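Local coordinates for protein glutathione S-transferase (Xanthomonas axonopodis pv. citri, PDB 6NXV) that probably catalyses the conjugation of glutathione to electrophilic substrates, at residues Cys21-Gly26 and Arg195-Arg200; Ser13-Ala18 and Val54-Gln59. All blocks are in the same frame, centred on the assembly; numbering follows the deposited sequence.

Contact 1. Residues Cys21-Gly26 and Arg195-Arg200; sequences CAEEAG and RPAYQR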
loop_
_atom_site.group_PDB
_atom_site.type_symbol
_atom_site.label_atom_id
_atom_site.label_comp_id
_atom_site.label_asym_id
_atom_site.label_seq_id
_atom_site.Cartn_x
_atom_site.Cartn_y
_atom_site.Cartn_z
ATOM N N CYS A 21 0.992 -3.705 -7.901
ATOM C CA CYS A 21 1.064 -5.144 -8.111
ATOM C C CYS A 21 0.857 -5.493 -9.582
ATOM O O CYS A 21 1.606 -6.299 -10.152
ATOM C CB CYS A 21 0.008 -5.818 -7.245
ATOM S SG CYS A 21 0.035 -7.593 -7.292
ATOM N N ALA A 22 -0.141 -4.866 -10.224
ATOM C CA ALA A 22 -0.338 -5.037 -11.660
ATOM C C ALA A 22 0.906 -4.637 -12.428
ATOM O O ALA A 22 1.312 -5.325 -13.368
ATOM C CB ALA A 22 -1.530 -4.211 -12.131
ATOM N N GLU A 23 1.525 -3.524 -12.035
ATOM C CA GLU A 23 2.760 -3.101 -12.678
ATOM C C GLU A 23 3.888 -4.093 -12.406
ATOM O O GLU A 23 4.694 -4.377 -13.297
ATOM C CB GLU A 23 3.114 -1.692 -12.204
ATOM C CG GLU A 23 3.992 -0.920 -13.162
ATOM C CD GLU A 23 3.279 -0.546 -14.451
ATOM O OE1 GLU A 23 2.059 -0.269 -14.409
ATOM O OE2 GLU A 23 3.946 -0.536 -15.510
ATOM N N GLU A 24 3.933 -4.667 -11.194
ATOM C CA GLU A 24 4.954 -5.666 -10.875
ATOM C C GLU A 24 4.812 -6.918 -11.725
ATOM O O GLU A 24 5.812 -7.588 -12.003
ATOM C CB GLU A 24 4.894 -6.067 -9.397
ATOM C CG GLU A 24 5.651 -5.158 -8.441
ATOM C CD GLU A 24 7.160 -5.254 -8.571
ATOM O OE1 GLU A 24 7.664 -6.294 -9.043
ATOM O OE2 GLU A 24 7.846 -4.282 -8.195
ATOM N N ALA A 25 3.586 -7.265 -12.129
ATOM C CA ALA A 25 3.377 -8.496 -12.884
ATOM C C ALA A 25 3.736 -8.347 -14.356
ATOM O O ALA A 25 4.143 -9.324 -14.988
ATOM C CB ALA A 25 1.927 -8.960 -12.760
ATOM N N GLY A 26 3.585 -7.153 -14.918
ATOM C CA GLY A 26 3.813 -6.945 -16.330
ATOM C C GLY A 26 2.583 -7.060 -17.202
ATOM O O GLY A 26 2.684 -6.842 -18.415
ATOM N N ARG A 195 12.483 0.024 -7.345
ATOM C CA ARG A 195 11.652 -0.794 -8.222
ATOM C C ARG A 195 10.851 0.089 -9.176
ATOM O O ARG A 195 10.064 0.927 -8.716
ATOM C CB ARG A 195 10.708 -1.664 -7.393
ATOM C CG ARG A 195 11.407 -2.510 -6.327
ATOM C CD ARG A 195 10.460 -3.498 -5.660
ATOM N NE ARG A 195 9.992 -4.522 -6.594
ATOM C CZ ARG A 195 10.622 -5.668 -6.841
ATOM N NH1 ARG A 195 11.763 -5.957 -6.225
ATOM N NH2 ARG A 195 10.108 -6.530 -7.706
ATOM N N PRO A 196 11.011 -0.066 -10.493
ATOM C CA PRO A 196 10.251 0.783 -11.427
ATOM C C PRO A 196 8.750 0.603 -11.331
ATOM O O PRO A 196 8.013 1.571 -11.555
ATOM C CB PRO A 196 10.780 0.352 -12.801
ATOM C CG PRO A 196 12.114 -0.261 -12.516
ATOM C CD PRO A 196 11.988 -0.919 -11.183
ATOM N N ALA A 197 8.269 -0.608 -11.030
ATOM C CA ALA A 197 6.830 -0.802 -10.864
ATOM C C ALA A 197 6.315 -0.014 -9.669
ATOM O O ALA A 197 5.210 0.542 -9.706
ATOM C CB ALA A 197 6.507 -2.290 -10.712
ATOM N N TYR A 198 7.110 0.057 -8.604
ATOM C CA TYR A 198 6.736 0.881 -7.463
ATOM C C TYR A 198 6.673 2.353 -7.849
ATOM O O TYR A 198 5.718 3.054 -7.492
ATOM C CB TYR A 198 7.727 0.658 -6.322
ATOM C CG TYR A 198 7.380 1.400 -5.060
ATOM C CD1 TYR A 198 6.443 0.893 -4.171
ATOM C CD2 TYR A 198 7.984 2.609 -4.757
ATOM C CE1 TYR A 198 6.123 1.565 -3.008
ATOM C CE2 TYR A 198 7.671 3.287 -3.598
ATOM C CZ TYR A 198 6.742 2.761 -2.728
ATOM O OH TYR A 198 6.426 3.434 -1.572
ATOM N N GLN A 199 7.675 2.834 -8.595
ATOM C CA GLN A 199 7.670 4.227 -9.038
ATOM C C GLN A 199 6.451 4.529 -9.889
ATOM O O GLN A 199 5.904 5.635 -9.825
ATOM C CB GLN A 199 8.939 4.546 -9.826
ATOM C CG GLN A 199 10.217 4.342 -9.056
ATOM C CD GLN A 199 11.436 4.415 -9.946
ATOM O OE1 GLN A 199 11.318 4.659 -11.147
ATOM N NE2 GLN A 199 12.617 4.198 -9.365
ATOM N N ARG A 200 6.017 3.561 -10.700
ATOM C CA ARG A 200 4.872 3.775 -11.578
ATOM C C ARG A 200 3.551 3.555 -10.851
ATOM O O ARG A 200 2.590 4.296 -11.082
ATOM C CB ARG A 200 4.957 2.852 -12.794
ATOM C CG ARG A 200 6.043 3.212 -13.788
ATOM C CD ARG A 200 5.895 2.408 -15.073
ATOM N NE ARG A 200 6.105 0.974 -14.865
ATOM C CZ ARG A 200 7.291 0.370 -14.924
ATOM N NH1 ARG A 200 8.388 1.076 -15.180
ATOM N NH2 ARG A 200 7.383 -0.942 -14.724
#

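Contact 2. Residues Ser13-Ala18 and Val54-Gln59; sequences SNVRKA and VVPTLQ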
loop_
_atom_site.group_PDB
_atom_site.type_symbol
_atom_site.label_atom_id
_atom_site.label_comp_id
_atom_site.label_asym_id
_atom_site.label_seq_id
_atom_site.Cartn_x
_atom_site.Cartn_y
_atom_site.Cartn_z
ATOM N N SER A 13 -4.333 5.069 -1.595
ATOM C CA SER A 13 -3.343 4.062 -1.227
ATOM C C SER A 13 -3.817 2.659 -1.601
ATOM O O SER A 13 -3.026 1.832 -2.074
ATOM C CB SER A 13 -3.034 4.158 0.267
ATOM O OG SER A 13 -2.546 5.456 0.593
ATOM N N ASN A 14 -5.109 2.381 -1.414
ATOM C CA ASN A 14 -5.656 1.098 -1.838
ATOM C C ASN A 14 -5.468 0.883 -3.336
ATOM O O ASN A 14 -5.067 -0.203 -3.765
ATOM C CB ASN A 14 -7.134 1.014 -1.467
ATOM C CG ASN A 14 -7.359 0.871 0.029
ATOM O OD1 ASN A 14 -6.482 0.428 0.765
ATOM N ND2 ASN A 14 -8.553 1.239 0.480
ATOM N N VAL A 15 -5.751 1.901 -4.151
ATOM C CA VAL A 15 -5.581 1.754 -5.594
ATOM C C VAL A 15 -4.106 1.651 -5.962
ATOM O O VAL A 15 -3.744 0.964 -6.926
ATOM C CB VAL A 15 -6.283 2.909 -6.337
ATOM C CG1 VAL A 15 -6.103 2.765 -7.834
ATOM C CG2 VAL A 15 -7.756 2.939 -5.994
ATOM N N ARG A 16 -3.233 2.323 -5.213
ATOM C CA ARG A 16 -1.803 2.159 -5.436
ATOM C C ARG A 16 -1.394 0.697 -5.303
ATOM O O ARG A 16 -0.588 0.194 -6.097
ATOM C CB ARG A 16 -1.017 3.037 -4.459
ATOM C CG ARG A 16 -1.207 4.515 -4.719
ATOM C CD ARG A 16 -0.319 5.355 -3.841
ATOM N NE ARG A 16 -0.268 6.746 -4.289
ATOM C CZ ARG A 16 -0.772 7.771 -3.614
ATOM N NH1 ARG A 16 -1.369 7.572 -2.446
ATOM N NH2 ARG A 16 -0.671 8.998 -4.101
ATOM N N LYS A 17 -1.971 -0.003 -4.321
ATOM C CA LYS A 17 -1.695 -1.423 -4.116
ATOM C C LYS A 17 -1.975 -2.231 -5.375
ATOM O O LYS A 17 -1.111 -2.971 -5.862
ATOM C CB LYS A 17 -2.545 -1.956 -2.962
ATOM C CG LYS A 17 -2.020 -1.654 -1.580
ATOM C CD LYS A 17 -2.901 -2.303 -0.535
ATOM C CE LYS A 17 -3.934 -1.349 0.022
ATOM N NZ LYS A 17 -4.778 -1.995 1.072
ATOM N N ALA A 18 -3.193 -2.110 -5.909
ATOM C CA ALA A 18 -3.549 -2.859 -7.107
ATOM C C ALA A 18 -2.717 -2.411 -8.301
ATOM O O ALA A 18 -2.227 -3.245 -9.070
ATOM C CB ALA A 18 -5.044 -2.712 -7.399
ATOM N N VAL A 54 -16.471 0.333 -5.663
ATOM C CA VAL A 54 -15.623 0.531 -4.486
ATOM C C VAL A 54 -14.275 1.117 -4.878
ATOM O O VAL A 54 -13.953 1.244 -6.065
ATOM C CB VAL A 54 -15.407 -0.751 -3.672
ATOM N N VAL A 55 -13.495 1.488 -3.866
ATOM C CA VAL A 55 -12.254 2.247 -3.999
ATOM C C VAL A 55 -11.407 1.665 -5.138
ATOM O O VAL A 55 -11.367 2.291 -6.208
ATOM C CB VAL A 55 -11.530 2.285 -2.636
ATOM C CG1 VAL A 55 -10.501 3.420 -2.534
ATOM C CG2 VAL A 55 -12.552 2.386 -1.490
ATOM N N PRO A 56 -10.768 0.476 -5.045
ATOM C CA PRO A 56 -10.417 -0.190 -6.307
ATOM C C PRO A 56 -11.357 -1.332 -6.683
ATOM O O PRO A 56 -11.796 -2.113 -5.829
ATOM C CB PRO A 56 -8.982 -0.676 -6.067
ATOM C CG PRO A 56 -8.974 -1.014 -4.662
ATOM C CD PRO A 56 -9.984 -0.123 -3.947
ATOM N N THR A 57 -11.666 -1.443 -7.971
ATOM C CA THR A 57 -12.447 -2.553 -8.502
ATOM C C THR A 57 -11.633 -3.221 -9.597
ATOM O O THR A 57 -11.293 -2.584 -10.600
ATOM C CB THR A 57 -13.793 -2.072 -9.037
ATOM O OG1 THR A 57 -14.461 -1.324 -8.017
ATOM C CG2 THR A 57 -14.653 -3.248 -9.437
ATOM N N LEU A 58 -11.290 -4.486 -9.391
ATOM C CA LEU A 58 -10.519 -5.251 -10.360
ATOM C C LEU A 58 -11.462 -6.190 -11.097
ATOM O O LEU A 58 -12.045 -7.093 -10.486
ATOM C CB LEU A 58 -9.401 -6.042 -9.679
ATOM C CG LEU A 58 -8.348 -6.707 -10.574
ATOM C CD1 LEU A 58 -8.767 -8.100 -10.999
ATOM C CD2 LEU A 58 -8.086 -5.862 -11.782
ATOM N N GLN A 59 -11.612 -5.980 -12.401
ATOM C CA GLN A 59 -12.323 -6.921 -13.251
ATOM C C GLN A 59 -11.317 -7.613 -14.159
ATOM O O GLN A 59 -10.562 -6.950 -14.877
ATOM C CB GLN A 59 -13.409 -6.236 -14.075
ATOM C CG GLN A 59 -14.212 -7.242 -14.882
ATOM C CD GLN A 59 -15.357 -6.618 -15.643
ATOM O OE1 GLN A 59 -15.648 -5.428 -15.491
ATOM N NE2 GLN A 59 -16.005 -7.412 -16.488
#

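Contact 1. Residues Cys21-Gly26 and Arg195-Arg200
Two salt bridges, Glu24 with Arg195 and Glu23 with Arg200, join the end of helix 13-25 to the start of helix 196-201. Arg195 grips the Glu24 carboxylate side-on with two nitrogens: NE lies 2.7 Å from OE2 of Glu24, and NH2 lies 2.8 Å from OE1 of Glu24. Both bonds are nearly straight and both oxygens lie in the guanidinium plane, but the carboxylate is tilted 34° against it, so each nitrogen approaches from outside the carboxylate plane. Glu24 OE2 also takes a weak bond from Trp20 NE1. Glu23 and Arg200 share a single, bent bond, NE to OE2 at 2.7 Å, reaching the oxygen from above the carboxylate plane, with the two planes 71° apart; OE1 of Glu23 is bonded to Tyr29 OH.

In the glutathione S-transferase fold the contact joins the thioredoxin-like domain to a short helix that follows the C-terminal helices. The two helix segments run roughly antiparallel, their axes 8.2 Å apart.

Apolar packing centres on Ala197, set between the two ion pairs. Its CB lies 3.8 Å from Glu23 CB and also touches CG of Glu24. Glu23 CG, anti to its own N (chi1 -156°), runs beside Ala197 CA, and the bend at chi2 turns the carboxylate to Arg200.

Contact 2. Residues Ser13-Ala18 and Val54-Gln59
Asn14 and Val15, in the first turn of helix 13-25, rest on Val55 and Pro56, in the loop that enters strand 57-60. This is the thioredoxin-like half of the glutathione S-transferase fold, where the helix packs beside the mixed sheet. Pro56 probably corresponds to the proline before the third strand that is cis in most relatives; here its peptide bond is modelled trans, with CA of Val55 and CA of Pro56 3.8 Å apart, which the resolution and the disorder nearby leave doubtful.

Asn14 comes first, its CB against CD of Pro56 at 3.9 Å and its ND2 at 4.2 Å from Val55 CG1, too far for more than loose packing. No hydrogen bond joins the two segments.

Val15 carries the apolar core through one methyl. With CG1 anti to the backbone N (chi1 180°), CG2 is the branch presented to the loop: it meets Pro56 CB at 3.8 Å and the carbonyl O of Val55 at 3.7 Å.

Lys17, one turn on from Asn14, lies against Ser68 and Asn69 of helix 68-79; its NZ donates to Asn14 OD1 at 3.0 Å, from 33° outside the carbonyl plane. Ala18 turns its methyl toward the loop, CB stopping 4.6 Å from Pro56 CB.

Overall arrangement
From the N terminus the chain runs through strand 4-7 into helix 13-25, which serves both contacts: its first turns belong to contact 2, its last to contact 1, with centres about 14 Å apart. The chain then makes strand 29-32 and passes the unmodelled stretch 37-51 before residues 54-59 return to the helix start, so contact 2 closes a short loop within the thioredoxin-like domain. Contact 1 closes only after helices 68-79 to 183-192, when 195-200 reaches the helix end. Because 21-26 lies inside the first loop and 195-200 beyond it, the loops cross. One helix thereby ties the sheet's loop to the C-terminal helical region.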